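PDB 7OSK: arabinogalactan endo-1,4-beta-galactosidase from Ignisphaera aggregans, which probably hydrolyses internal beta-1,4-galactosidic linkages of galactan chains through its glycosyl hydrolase family 53 catalytic domain, a hyperthermostable archaeal TIM barrel. Local coordinates for residues K151-L156 with Y166-N171. Residues are numbered along the deposited sequence; the frame is centred on the assembly and turned at random.
Sequences KAWANL and YNWTYN
W153 and W168 carry this contact between them, one extending from the loop 151-156 and the other projecting from helix 158-178. From CB, which points toward the helix, the W153 side chain runs to a CG that lies anti to the carbonyl carbon and beside the backbone N (chi1 -62°), and this carries the ring off the loop toward the helix, where CZ2 and CH2 of the benzo ring are the atoms that arrive. The contact begins only beyond the five-membered ring. CZ2 comes to 3.7 Å from CB of W168. CG of W168 is 3.9 Å from the same CZ2. The neighbouring CH2 of W153 stands 4.1 Å from CB of W168. The methylene of W168 therefore sits at the rim of the W153 ring, near its plane.

W168 holds its own CG anti to the backbone N (chi1 -177°), and its indole stands across the path of the incoming edge. The pair is T-shaped, the edge of W153 toward the face of W168, with planes at 83° and the six-membered ring centroid of W153 5.7 Å from the five-membered ring centroid of W168. Contact across the two segments is thus apolar and aromatic.

L161, A164 and V165 of the same helix also touch W153, F135 meets the W168 ring nearly at right angles, and N97 touches both tryptophans. The edge-to-face pair thus packs the loop after strand 130-135 onto the helix that follows it, within a beta-alpha unit of the eight-stranded TIM barrel.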
loop_
_atom_site.group_PDB
_atom_site.type_symbol
_atom_site.label_atom_id
_atom_site.label_comp_id
_atom_site.label_asym_id
_atom_site.label_seq_id
_atom_site.Cartn_x
_atom_site.Cartn_y
_atom_site.Cartn_z
ATOM N N LYS A 151 10.687 -6.994 -17.664
ATOM C CA LYS A 151 11.225 -7.831 -18.734
ATOM C C LYS A 151 12.031 -7.046 -19.763
ATOM O O LYS A 151 13.029 -7.543 -20.286
ATOM C CB LYS A 151 10.091 -8.572 -19.444
ATOM C CG LYS A 151 9.459 -9.679 -18.613
ATOM C CD LYS A 151 8.272 -10.305 -19.326
ATOM C CE LYS A 151 6.969 -9.587 -19.019
ATOM N NZ LYS A 151 6.878 -8.207 -19.569
ATOM N N ALA A 152 11.601 -5.820 -20.046
ATOM C CA ALA A 152 12.239 -5.005 -21.073
ATOM C C ALA A 152 13.429 -4.221 -20.525
ATOM O O ALA A 152 14.201 -3.643 -21.289
ATOM C CB ALA A 152 11.227 -4.056 -21.687
ATOM N N TRP A 153 13.572 -4.205 -19.202
ATOM C CA TRP A 153 14.672 -3.497 -18.544
ATOM C C TRP A 153 15.780 -4.459 -18.116
ATOM O O TRP A 153 16.836 -4.033 -17.650
ATOM C CB TRP A 153 14.160 -2.733 -17.319
ATOM C CG TRP A 153 13.150 -1.664 -17.624
ATOM C CD1 TRP A 153 12.575 -1.395 -18.830
ATOM C CD2 TRP A 153 12.595 -0.718 -16.697
ATOM N NE1 TRP A 153 11.699 -0.343 -18.714
ATOM C CE2 TRP A 153 11.693 0.091 -17.416
ATOM C CE3 TRP A 153 12.775 -0.476 -15.332
ATOM C CZ2 TRP A 153 10.973 1.122 -16.817
ATOM C CZ3 TRP A 153 12.058 0.547 -14.739
ATOM C CH2 TRP A 153 11.168 1.333 -15.482
ATOM N N ALA A 154 15.530 -5.754 -18.285
ATOM C CA ALA A 154 16.391 -6.804 -17.748
ATOM C C ALA A 154 17.846 -6.706 -18.205
ATOM O O ALA A 154 18.763 -6.890 -17.402
ATOM C CB ALA A 154 15.829 -8.164 -18.122
ATOM N N ASN A 155 18.055 -6.424 -19.488
ATOM C CA ASN A 155 19.395 -6.436 -20.070
ATOM C C ASN A 155 19.871 -5.053 -20.498
ATOM O O ASN A 155 20.840 -4.925 -21.248
ATOM C CB ASN A 155 19.439 -7.394 -21.263
ATOM C CG ASN A 155 19.300 -8.845 -20.845
ATOM O OD1 ASN A 155 20.260 -9.459 -20.376
ATOM N ND2 ASN A 155 18.104 -9.402 -21.013
ATOM N N LEU A 156 19.191 -4.018 -20.019
ATOM C CA LEU A 156 19.651 -2.653 -20.229
ATOM C C LEU A 156 20.822 -2.367 -19.299
ATOM O O LEU A 156 20.780 -2.713 -18.116
ATOM C CB LEU A 156 18.525 -1.646 -19.983
ATOM C CG LEU A 156 17.287 -1.751 -20.876
ATOM C CD1 LEU A 156 16.307 -0.638 -20.541
ATOM C CD2 LEU A 156 17.660 -1.711 -22.352
ATOM N N TYR A 166 13.366 7.070 -15.681
ATOM C CA TYR A 166 12.952 8.458 -15.826
ATOM C C TYR A 166 11.847 8.588 -16.864
ATOM O O TYR A 166 10.774 9.121 -16.575
ATOM C CB TYR A 166 14.131 9.350 -16.217
ATOM C CG TYR A 166 13.707 10.768 -16.530
ATOM C CD1 TYR A 166 13.519 11.698 -15.515
ATOM C CD2 TYR A 166 13.478 11.175 -17.841
ATOM C CE1 TYR A 166 13.123 12.992 -15.796
ATOM C CE2 TYR A 166 13.082 12.466 -18.130
ATOM C CZ TYR A 166 12.905 13.371 -17.104
ATOM O OH TYR A 166 12.512 14.658 -17.386
ATOM N N ASN A 167 12.116 8.098 -18.070
ATOM C CA ASN A 167 11.189 8.253 -19.184
ATOM C C ASN A 167 9.874 7.515 -18.963
ATOM O O ASN A 167 8.823 7.967 -19.413
ATOM C CB ASN A 167 11.835 7.766 -20.479
ATOM C CG ASN A 167 10.988 8.070 -21.694
ATOM O OD1 ASN A 167 10.239 7.217 -22.176
ATOM N ND2 ASN A 167 11.095 9.296 -22.194
ATOM N N TRP A 168 9.932 6.382 -18.273
ATOM C CA TRP A 168 8.726 5.613 -17.993
ATOM C C TRP A 168 7.897 6.296 -16.913
ATOM O O TRP A 168 6.680 6.418 -17.047
ATOM C CB TRP A 168 9.068 4.184 -17.563
ATOM C CG TRP A 168 7.848 3.346 -17.347
ATOM C CD1 TRP A 168 7.167 2.631 -18.289
ATOM C CD2 TRP A 168 7.153 3.146 -16.112
ATOM N NE1 TRP A 168 6.091 1.996 -17.716
ATOM C CE2 TRP A 168 6.060 2.295 -16.380
ATOM C CE3 TRP A 168 7.346 3.601 -14.804
ATOM C CZ2 TRP A 168 5.168 1.890 -15.390
ATOM C CZ3 TRP A 168 6.459 3.197 -13.822
ATOM C CH2 TRP A 168 5.383 2.351 -14.120
ATOM N N THR A 169 8.560 6.741 -15.849
ATOM C CA THR A 169 7.883 7.431 -14.757
ATOM C C THR A 169 7.243 8.722 -15.247
ATOM O O THR A 169 6.117 9.049 -14.869
ATOM C CB THR A 169 8.851 7.761 -13.607
ATOM O OG1 THR A 169 9.460 6.554 -13.132
ATOM C CG2 THR A 169 8.115 8.441 -12.457
ATOM N N TYR A 170 7.973 9.456 -16.079
ATOM C CA TYR A 170 7.477 10.711 -16.621
ATOM C C TYR A 170 6.212 10.465 -17.429
ATOM O O TYR A 170 5.166 11.052 -17.155
ATOM C CB TYR A 170 8.542 11.386 -17.490
ATOM C CG TYR A 170 8.070 12.668 -18.135
ATOM C CD1 TYR A 170 8.077 13.866 -17.433
ATOM C CD2 TYR A 170 7.613 12.680 -19.447
ATOM C CE1 TYR A 170 7.643 15.038 -18.016
ATOM C CE2 TYR A 170 7.178 13.848 -20.040
ATOM C CZ TYR A 170 7.194 15.025 -19.321
ATOM O OH TYR A 170 6.760 16.191 -19.909
ATOM N N ASN A 171 6.316 9.582 -18.416
ATOM C CA ASN A 171 5.184 9.242 -19.269
ATOM C C ASN A 171 4.060 8.577 -18.480
ATOM O O ASN A 171 2.885 8.764 -18.790
ATOM C CB ASN A 171 5.637 8.328 -20.407
ATOM C CG ASN A 171 6.401 9.073 -21.488
ATOM O OD1 ASN A 171 6.062 10.204 -21.839
ATOM N ND2 ASN A 171 7.438 8.439 -22.025
#